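Local structure of O-methyltransferase, SAM-dependent (Legionella pneumophila subsp. pneumophila, 3R3H) at residues D182-G185 against Q186-E189; K146-Y149 against L150-E154; M37-A40 against N41-V44. The protein probably transfers a methyl group from S-adenosylmethionine to a hydroxyl group of an as yet unidentified substrate. All blocks are in the same frame, centred on the assembly; numbering follows the deposited sequence.

Interaction 1 of 3, residues D182-G185 against Q186-E189; sequences DTSG and QTRE
This is a local contact at the start of a helix, where the loop residue Asp182 meets Thr187 and the backbone O of Ser184 meets Arg188 N, in the first turn of helix 185-198. The loop follows strand 164-169 of the Rossmann-like sheet, and the site lies at the surface of the chain. The loop is shaped by an Asx turn. Asp182 OD1 accepts from Ser184 N at 3.0 Å, and the donor lies nearly along the C-O axis of the carboxylate. The N-H...O angle of 153° makes this a fairly straight bond. The CG of Asp182 lies anti to its backbone N (chi1 -167°), which swings the carboxylate toward the helix. There it meets Thr187, whose side chain comes from the opposite direction. The methyl group CG2 of Thr187 faces the carboxylate, though its exact place is doubtful. Thr187 OG1 looks elsewhere for its partner and bonds to the carbonyl O of Lys176. Trp173 also packs on the Thr187 side chain. The backbone adds two bonds, both weak. Arg188 N reaches Ser184 O at 3.3 Å, and Glu189 N reaches Gly185 O at 3.2 Å. The aliphatic part of Arg188 starts over these carbonyls, with CB 3.4 Å from Ser184 O, and then runs away from the loop. The chemistry is divided. Asp182 OD1 bonds within the turn, while the carboxylate meets the methyl side of Thr187. Its negative charge sits off the N-terminal end of the helix, which would probably be electrostatically favourable.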
ATOM      1  N   ASP A 182      27.793   4.059  -9.963  1.00 54.22           N
ATOM      2  CA  ASP A 182      27.145   5.374  -9.870  1.00 53.99           C
ATOM      3  C   ASP A 182      27.778   6.211  -8.753  1.00 53.88           C
ATOM      4  O   ASP A 182      27.714   5.832  -7.579  1.00 53.06           O
ATOM      5  CB  ASP A 182      25.656   5.221  -9.577  1.00 56.00           C
ATOM      6  CG  ASP A 182      24.892   6.509  -9.792  1.00 56.69           C
ATOM      7  OD1 ASP A 182      25.434   7.592  -9.476  1.00 56.65           O
ATOM      8  OD2 ASP A 182      23.742   6.436 -10.273  1.00 59.10           O
ATOM      9  N   THR A 183      28.362   7.354  -9.123  1.00 53.91           N
ATOM     10  CA  THR A 183      29.051   8.239  -8.174  1.00 52.93           C
ATOM     11  C   THR A 183      28.342   9.533  -7.744  1.00 51.61           C
ATOM     12  O   THR A 183      28.880  10.292  -6.927  1.00 51.80           O
ATOM     13  CB  THR A 183      30.480   8.620  -8.707  1.00 53.49           C
ATOM     14  OG1 THR A 183      30.408   8.998 -10.093  1.00 55.58           O
ATOM     15  CG2 THR A 183      31.449   7.449  -8.545  1.00 53.37           C
ATOM     16  N   SER A 184      27.147   9.785  -8.280  1.00 49.50           N
ATOM     17  CA  SER A 184      26.385  10.992  -7.938  1.00 46.84           C
ATOM     18  C   SER A 184      25.897  10.961  -6.494  1.00 45.89           C
ATOM     19  O   SER A 184      25.510   9.908  -5.977  1.00 44.27           O
ATOM     20  CB  SER A 184      25.191  11.153  -8.878  1.00 46.29           C
ATOM     21  OG  SER A 184      24.342  10.021  -8.816  1.00 44.36           O
ATOM     22  N   GLY A 185      25.915  12.126  -5.852  1.00 45.61           N
ATOM     23  CA  GLY A 185      25.505  12.221  -4.465  1.00 46.10           C
ATOM     24  C   GLY A 185      24.037  11.965  -4.192  1.00 46.91           C
ATOM     25  O   GLY A 185      23.639  11.895  -3.028  1.00 47.60           O
ATOM     26  N   GLN A 186      23.228  11.836  -5.243  1.00 47.66           N
ATOM     27  CA  GLN A 186      21.797  11.588  -5.078  1.00 48.86           C
ATOM     28  C   GLN A 186      21.529  10.129  -4.798  1.00 48.28           C
ATOM     29  O   GLN A 186      20.739   9.792  -3.914  1.00 47.95           O
ATOM     30  CB  GLN A 186      21.034  12.006  -6.324  1.00 50.04           C
ATOM     31  CG  GLN A 186      21.148  13.465  -6.593  1.00 54.86           C
ATOM     32  CD  GLN A 186      21.345  13.737  -8.058  1.00 59.13           C
ATOM     33  OE1 GLN A 186      20.444  13.497  -8.865  1.00 60.93           O
ATOM     34  NE2 GLN A 186      22.538  14.225  -8.425  1.00 61.33           N
ATOM     35  N   THR A 187      22.179   9.260  -5.563  1.00 47.81           N
ATOM     36  CA  THR A 187      22.017   7.829  -5.358  1.00 46.37           C
ATOM     37  C   THR A 187      22.874   7.427  -4.154  1.00 44.46           C
ATOM     38  O   THR A 187      22.749   6.336  -3.620  1.00 45.05           O
ATOM     39  CB  THR A 187      22.421   7.031  -6.627  1.00 46.69           C
ATOM     40  OG1 THR A 187      23.512   6.158  -6.325  1.00 48.13           O
ATOM     41  CG2 THR A 187      22.816   7.978  -7.753  1.00 44.83           C
ATOM     42  N   ARG A 188      23.739   8.338  -3.728  1.00 43.33           N
ATOM     43  CA  ARG A 188      24.606   8.103  -2.588  1.00 42.79           C
ATOM     44  C   ARG A 188      23.805   8.337  -1.314  1.00 42.88           C
ATOM     45  O   ARG A 188      24.017   7.681  -0.299  1.00 43.49           O
ATOM     46  CB  ARG A 188      25.799   9.056  -2.647  1.00 43.80           C
ATOM     47  CG  ARG A 188      26.663   9.025  -1.417  1.00 47.12           C
ATOM     48  CD  ARG A 188      27.530  10.264  -1.364  1.00 51.72           C
ATOM     49  NE  ARG A 188      28.286  10.348  -0.119  1.00 55.24           N
ATOM     50  CZ  ARG A 188      29.304   9.556   0.195  1.00 56.55           C
ATOM     51  NH1 ARG A 188      29.696   8.614  -0.650  1.00 55.84           N
ATOM     52  NH2 ARG A 188      29.936   9.720   1.354  1.00 57.74           N
ATOM     53  N   GLU A 189      22.880   9.289  -1.381  1.00 42.64           N
ATOM     54  CA  GLU A 189      22.021   9.637  -0.249  1.00 41.37           C
ATOM     55  C   GLU A 189      20.873   8.662  -0.082  1.00 41.07           C
ATOM     56  O   GLU A 189      20.454   8.355   1.034  1.00 40.67           O
ATOM     57  CB  GLU A 189      21.452  11.025  -0.443  1.00 41.56           C
ATOM     58  CG  GLU A 189      22.303  12.095   0.153  1.00 44.40           C
ATOM     59  CD  GLU A 189      22.301  12.041   1.669  1.00 46.30           C
ATOM     60  OE1 GLU A 189      23.412  11.940   2.256  1.00 48.48           O
ATOM     61  OE2 GLU A 189      21.194  12.100   2.263  1.00 42.70           O
TER

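Interaction 2 of 3, residues K146-Y149 against L150-E154; sequences KTNY and LNYYE
Asn148 sets its CB over one face of the Tyr152 ring, one helical turn further on. The two residues mark the start of helix 149-159 in a Rossmann-like methyltransferase fold. Asn148 holds the N-cap position just after the loop that follows strand 137-143, but its side chain makes no capping bond. What it offers instead is a CH-pi contact. Asn148 CB lies 3.8 Å from the centroid of the Tyr152 ring and 26° off the normal. The backbone O of Asn148 lies over the same face, offset toward the rim and 3.3 Å above the plane of the Tyr152 ring. Asn148 O also accepts a straight bond from Tyr152 N, at 2.8 Å and 162°. Asn151 N donates to Asn148 O as well, but weakly. Tyr152 CG stands anti to its own carbonyl carbon (chi1 -66°), and this turns the ring back along the helix over Asn148. The ring's far end is fixed by a hydrogen bond from its OH to Asp145, and Leu122 of helix 121-132 touches its side chain. Tyr149 is set differently. Its side chain crosses that of Tyr152 at about a right angle, with Tyr149 CD1 and Tyr152 CD2 4.0 Å apart. On the backbone, Tyr149 O accepts Tyr153 N at 3.1 Å. The Tyr149 ring carries CD of Lys146 over one face. Its hydroxyl bonds to the carbonyl O of Asp169, while Lys146 NZ forms a salt bridge with Asp143. The polar end of Tyr149 is thereby held at the tips of two neighbouring strands, where Lys146 NZ donates to Tyr149 OH at 3.0 Å.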
ATOM      1  N   LYS A 146      16.922  14.623  -3.226  1.00 40.00           N
ATOM      2  CA  LYS A 146      17.541  13.427  -2.655  1.00 41.00           C
ATOM      3  C   LYS A 146      18.719  13.615  -1.705  1.00 42.23           C
ATOM      4  O   LYS A 146      18.902  12.811  -0.786  1.00 42.63           O
ATOM      5  CB  LYS A 146      17.957  12.484  -3.785  1.00 40.97           C
ATOM      6  CG  LYS A 146      16.939  12.394  -4.931  1.00 41.56           C
ATOM      7  CD  LYS A 146      15.541  12.046  -4.432  1.00 40.59           C
ATOM      8  CE  LYS A 146      14.484  12.469  -5.440  1.00 39.99           C
ATOM      9  NZ  LYS A 146      13.097  12.322  -4.916  1.00 40.32           N
ATOM     10  N   THR A 147      19.506  14.668  -1.909  1.00 43.04           N
ATOM     11  CA  THR A 147      20.668  14.899  -1.064  1.00 42.84           C
ATOM     12  C   THR A 147      20.378  15.483   0.307  1.00 43.99           C
ATOM     13  O   THR A 147      21.288  15.960   0.980  1.00 44.71           O
ATOM     14  CB  THR A 147      21.690  15.800  -1.760  1.00 44.89           C
ATOM     15  OG1 THR A 147      21.095  17.078  -2.031  1.00 47.55           O
ATOM     16  CG2 THR A 147      22.155  15.156  -3.064  1.00 43.08           C
ATOM     17  N   ASN A 148      19.118  15.465   0.727  1.00 44.50           N
ATOM     18  CA  ASN A 148      18.765  15.970   2.058  1.00 45.30           C
ATOM     19  C   ASN A 148      17.786  14.983   2.648  1.00 43.01           C
ATOM     20  O   ASN A 148      17.215  15.203   3.715  1.00 43.77           O
ATOM     21  CB  ASN A 148      18.122  17.359   1.992  1.00 45.28           C
ATOM     22  CG  ASN A 148      19.144  18.468   1.861  1.00 45.81           C
ATOM     23  OD1 ASN A 148      19.229  19.121   0.826  1.00 46.21           O
ATOM     24  ND2 ASN A 148      19.936  18.681   2.915  1.00 45.26           N
ATOM     25  N   TYR A 149      17.614  13.884   1.927  1.00 43.13           N
ATOM     26  CA  TYR A 149      16.721  12.809   2.319  1.00 44.57           C
ATOM     27  C   TYR A 149      16.935  12.323   3.756  1.00 44.10           C
ATOM     28  O   TYR A 149      16.001  11.847   4.391  1.00 43.67           O
ATOM     29  CB  TYR A 149      16.865  11.657   1.313  1.00 43.25           C
ATOM     30  CG  TYR A 149      15.691  11.524   0.353  1.00 44.05           C
ATOM     31  CD1 TYR A 149      15.000  12.649  -0.122  1.00 42.98           C
ATOM     32  CD2 TYR A 149      15.263  10.264  -0.070  1.00 44.63           C
ATOM     33  CE1 TYR A 149      13.908  12.510  -0.993  1.00 42.63           C
ATOM     34  CE2 TYR A 149      14.174  10.111  -0.937  1.00 43.82           C
ATOM     35  CZ  TYR A 149      13.505  11.232  -1.393  1.00 43.02           C
ATOM     36  OH  TYR A 149      12.449  11.048  -2.249  1.00 41.40           O
ATOM     37  N   LEU A 150      18.155  12.450   4.271  1.00 46.13           N
ATOM     38  CA  LEU A 150      18.442  12.028   5.640  1.00 48.08           C
ATOM     39  C   LEU A 150      17.866  13.054   6.614  1.00 48.45           C
ATOM     40  O   LEU A 150      17.307  12.716   7.672  1.00 48.82           O
ATOM     41  CB  LEU A 150      19.951  11.900   5.853  1.00 50.64           C
ATOM     42  CG  LEU A 150      20.449  10.492   6.224  1.00 52.48           C
ATOM     43  CD1 LEU A 150      19.803  10.028   7.538  1.00 52.16           C
ATOM     44  CD2 LEU A 150      20.117   9.520   5.089  1.00 52.93           C
ATOM     45  N   ASN A 151      18.006  14.319   6.248  1.00 47.70           N
ATOM     46  CA  ASN A 151      17.494  15.400   7.064  1.00 46.27           C
ATOM     47  C   ASN A 151      15.976  15.362   7.060  1.00 44.52           C
ATOM     48  O   ASN A 151      15.337  15.548   8.105  1.00 43.72           O
ATOM     49  CB  ASN A 151      17.991  16.714   6.494  1.00 48.49           C
ATOM     50  CG  ASN A 151      19.489  16.820   6.552  1.00 50.59           C
ATOM     51  OD1 ASN A 151      20.065  16.978   7.628  1.00 51.70           O
ATOM     52  ND2 ASN A 151      20.138  16.705   5.399  1.00 52.35           N
ATOM     53  N   TYR A 152      15.411  15.107   5.881  1.00 41.93           N
ATOM     54  CA  TYR A 152      13.966  15.059   5.725  1.00 38.93           C
ATOM     55  C   TYR A 152      13.358  13.925   6.545  1.00 38.36           C
ATOM     56  O   TYR A 152      12.327  14.108   7.196  1.00 37.53           O
ATOM     57  CB  TYR A 152      13.594  14.926   4.235  1.00 33.01           C
ATOM     58  CG  TYR A 152      13.964  16.133   3.387  1.00 29.82           C
ATOM     59  CD1 TYR A 152      13.984  17.423   3.939  1.00 27.05           C
ATOM     60  CD2 TYR A 152      14.315  15.984   2.040  1.00 27.63           C
ATOM     61  CE1 TYR A 152      14.359  18.530   3.170  1.00 25.64           C
ATOM     62  CE2 TYR A 152      14.683  17.078   1.263  1.00 25.59           C
ATOM     63  CZ  TYR A 152      14.709  18.342   1.835  1.00 26.21           C
ATOM     64  OH  TYR A 152      15.126  19.410   1.088  1.00 25.64           O
ATOM     65  N   TYR A 153      14.005  12.760   6.524  1.00 40.09           N
ATOM     66  CA  TYR A 153      13.524  11.596   7.270  1.00 40.95           C
ATOM     67  C   TYR A 153      13.447  11.906   8.759  1.00 39.50           C
ATOM     68  O   TYR A 153      12.434  11.663   9.410  1.00 39.33           O
ATOM     69  CB  TYR A 153      14.456  10.402   7.045  1.00 43.83           C
ATOM     70  CG  TYR A 153      14.074   9.158   7.818  1.00 49.14           C
ATOM     71  CD1 TYR A 153      12.797   8.607   7.706  1.00 50.79           C
ATOM     72  CD2 TYR A 153      15.007   8.499   8.619  1.00 50.62           C
ATOM     73  CE1 TYR A 153      12.459   7.420   8.369  1.00 53.46           C
ATOM     74  CE2 TYR A 153      14.686   7.314   9.284  1.00 52.56           C
ATOM     75  CZ  TYR A 153      13.411   6.776   9.151  1.00 53.61           C
ATOM     76  OH  TYR A 153      13.094   5.587   9.761  1.00 53.98           O
ATOM     77  N   GLU A 154      14.536  12.446   9.287  1.00 39.42           N
ATOM     78  CA  GLU A 154      14.614  12.798  10.697  1.00 39.25           C
ATOM     79  C   GLU A 154      13.571  13.824  11.095  1.00 37.92           C
ATOM     80  O   GLU A 154      12.893  13.666  12.109  1.00 37.61           O
ATOM     81  CB  GLU A 154      16.010  13.327  11.021  1.00 40.57           C
ATOM     82  CG  GLU A 154      17.082  12.259  10.931  1.00 43.93           C
ATOM     83  CD  GLU A 154      16.837  11.119  11.909  1.00 45.69           C
ATOM     84  OE1 GLU A 154      16.533  11.405  13.095  1.00 46.77           O
ATOM     85  OE2 GLU A 154      16.956   9.944  11.495  1.00 45.50           O
TER

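Interaction 3 of 3, residues M37-A40 against N41-V44; sequences MELA and NMQV
The backbone from Leu39 to Gln43 coils through overlapping turns closed by weak bonds three residues apart, from Met42 N to Leu39 O (3.0 Å) and from Gln43 N to Ala40 O (3.3 Å). Residues 38-40 have helical backbone angles, but the regular helical bonds are missing. The turns lie in the connection between helix 25-32 and helix 46-59 of this Rossmann-like methyltransferase. On one flank the side chain of Asn41 folds back. A chi1 of -73° lays its CG beside the backbone N, which brings the amide near the backbone O of Glu38. Asn41 ND2 donates only weakly to Glu38 O, at 3.4 Å. Leu39 and Met42 form the apolar part of the contact. Their side chains cross at about a right angle, and the Leu39 branch CD2 does the touching. Gln43 sets its CB beside Ala40 O. The surroundings give the turns a place in the fold. Leu39 is buried and packs on Asn94. Met42 touches Thr69, and Gln43 touches Phe70 and Thr71. These last three residues follow strand 63-68, in the region that in class I methyltransferases forms the glycine-rich loop of the cofactor site. The apolar contact narrows to one pair of carbons, Leu39 CD2 and Met42 CG, 3.7 Å apart.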
ATOM      1  N   MET A  37       5.145  19.062 -20.278  1.00 67.59           N
ATOM      2  CA  MET A  37       6.045  19.674 -19.300  1.00 67.24           C
ATOM      3  C   MET A  37       7.029  18.608 -18.789  1.00 66.96           C
ATOM      4  O   MET A  37       6.643  17.467 -18.544  1.00 66.60           O
ATOM      5  CB  MET A  37       5.190  20.212 -18.144  1.00 67.58           C
ATOM      6  CG  MET A  37       5.584  21.558 -17.542  1.00 68.55           C
ATOM      7  SD  MET A  37       4.149  22.327 -16.697  1.00 68.67           S
ATOM      8  CE  MET A  37       4.928  23.668 -15.754  1.00 69.12           C
ATOM      9  N   GLU A  38       8.296  18.979 -18.635  1.00 66.61           N
ATOM     10  CA  GLU A  38       9.317  18.043 -18.151  1.00 67.14           C
ATOM     11  C   GLU A  38       9.117  17.715 -16.672  1.00 65.69           C
ATOM     12  O   GLU A  38       9.641  16.720 -16.166  1.00 65.33           O
ATOM     13  CB  GLU A  38      10.717  18.626 -18.383  1.00 69.29           C
ATOM     14  CG  GLU A  38      11.031  18.809 -19.858  1.00 73.54           C
ATOM     15  CD  GLU A  38      10.804  17.528 -20.647  1.00 74.96           C
ATOM     16  OE1 GLU A  38      11.587  16.575 -20.457  1.00 75.84           O
ATOM     17  OE2 GLU A  38       9.839  17.468 -21.443  1.00 76.81           O
ATOM     18  N   LEU A  39       8.338  18.567 -16.000  1.00 63.79           N
ATOM     19  CA  LEU A  39       8.002  18.443 -14.575  1.00 60.30           C
ATOM     20  C   LEU A  39       7.118  17.217 -14.321  1.00 58.19           C
ATOM     21  O   LEU A  39       7.190  16.604 -13.255  1.00 58.58           O
ATOM     22  CB  LEU A  39       7.249  19.700 -14.100  1.00 58.26           C
ATOM     23  CG  LEU A  39       7.711  20.511 -12.883  1.00 56.83           C
ATOM     24  CD1 LEU A  39       6.623  21.527 -12.557  1.00 56.95           C
ATOM     25  CD2 LEU A  39       7.975  19.617 -11.678  1.00 55.98           C
ATOM     26  N   ALA A  40       6.284  16.874 -15.303  1.00 57.14           N
ATOM     27  CA  ALA A  40       5.371  15.735 -15.210  1.00 56.59           C
ATOM     28  C   ALA A  40       6.029  14.421 -14.756  1.00 57.11           C
ATOM     29  O   ALA A  40       5.365  13.543 -14.197  1.00 55.78           O
ATOM     30  CB  ALA A  40       4.664  15.539 -16.559  1.00 55.78           C
ATOM     31  N   ASN A  41       7.334  14.299 -15.002  1.00 58.05           N
ATOM     32  CA  ASN A  41       8.105  13.113 -14.621  1.00 57.63           C
ATOM     33  C   ASN A  41       8.315  12.996 -13.116  1.00 55.41           C
ATOM     34  O   ASN A  41       8.210  11.899 -12.570  1.00 55.90           O
ATOM     35  CB  ASN A  41       9.473  13.106 -15.315  1.00 58.57           C
ATOM     36  CG  ASN A  41       9.383  12.792 -16.801  1.00 60.75           C
ATOM     37  OD1 ASN A  41       8.795  11.782 -17.204  1.00 60.57           O
ATOM     38  ND2 ASN A  41       9.986  13.652 -17.624  1.00 61.08           N
ATOM     39  N   MET A  42       8.620  14.111 -12.452  1.00 53.34           N
ATOM     40  CA  MET A  42       8.825  14.092 -11.002  1.00 52.96           C
ATOM     41  C   MET A  42       7.477  13.940 -10.304  1.00 51.07           C
ATOM     42  O   MET A  42       7.398  13.795  -9.079  1.00 51.69           O
ATOM     43  CB  MET A  42       9.493  15.384 -10.505  1.00 53.53           C
ATOM     44  CG  MET A  42       9.847  16.410 -11.576  1.00 54.30           C
ATOM     45  SD  MET A  42      11.617  16.467 -11.953  1.00 55.09           S
ATOM     46  CE  MET A  42      12.215  17.684 -10.792  1.00 51.08           C
ATOM     47  N   GLN A  43       6.418  13.957 -11.102  1.00 49.38           N
ATOM     48  CA  GLN A  43       5.064  13.861 -10.582  1.00 48.30           C
ATOM     49  C   GLN A  43       4.610  12.445 -10.254  1.00 45.60           C
ATOM     50  O   GLN A  43       4.836  11.507 -11.022  1.00 45.80           O
ATOM     51  CB  GLN A  43       4.103  14.517 -11.568  1.00 47.27           C
ATOM     52  CG  GLN A  43       3.559  15.859 -11.101  1.00 47.63           C
ATOM     53  CD  GLN A  43       4.538  16.656 -10.239  1.00 47.96           C
ATOM     54  OE1 GLN A  43       5.680  16.914 -10.631  1.00 47.61           O
ATOM     55  NE2 GLN A  43       4.077  17.063  -9.056  1.00 49.51           N
ATOM     56  N   VAL A  44       3.973  12.311  -9.094  1.00 42.45           N
ATOM     57  CA  VAL A  44       3.477  11.033  -8.627  1.00 41.21           C
ATOM     58  C   VAL A  44       2.548  10.491  -9.730  1.00 39.65           C
ATOM     59  O   VAL A  44       1.962  11.268 -10.488  1.00 40.41           O
ATOM     60  CB  VAL A  44       2.753  11.215  -7.228  1.00 39.48           C
ATOM     61  CG1 VAL A  44       1.309  11.653  -7.409  1.00 40.19           C
ATOM     62  CG2 VAL A  44       2.836   9.945  -6.425  1.00 39.10           C
TER

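Overall arrangement
Interactions 1 and 2 are neighbours, with centres 13 Å apart. Each is a helix start beyond a strand of the same sheet. They touch mainly through Glu189, which packs its CB against Lys146 O (3.1 Å) and its CG against Thr147 CA (3.5 Å). Interaction 3 stands apart, its centre 21 Å from each of the others. Its nearest atoms are about 7 Å from interaction 2 and about 9 Å from interaction 1. In interaction 2, Lys146 meets Asp143 and Asn170, and Tyr149 meets Asp169. These three probably match the divalent-metal site of catechol O-methyltransferase relatives. Residues 41-44 lie by the loop after strand 63-68, which in this family contacts SAM.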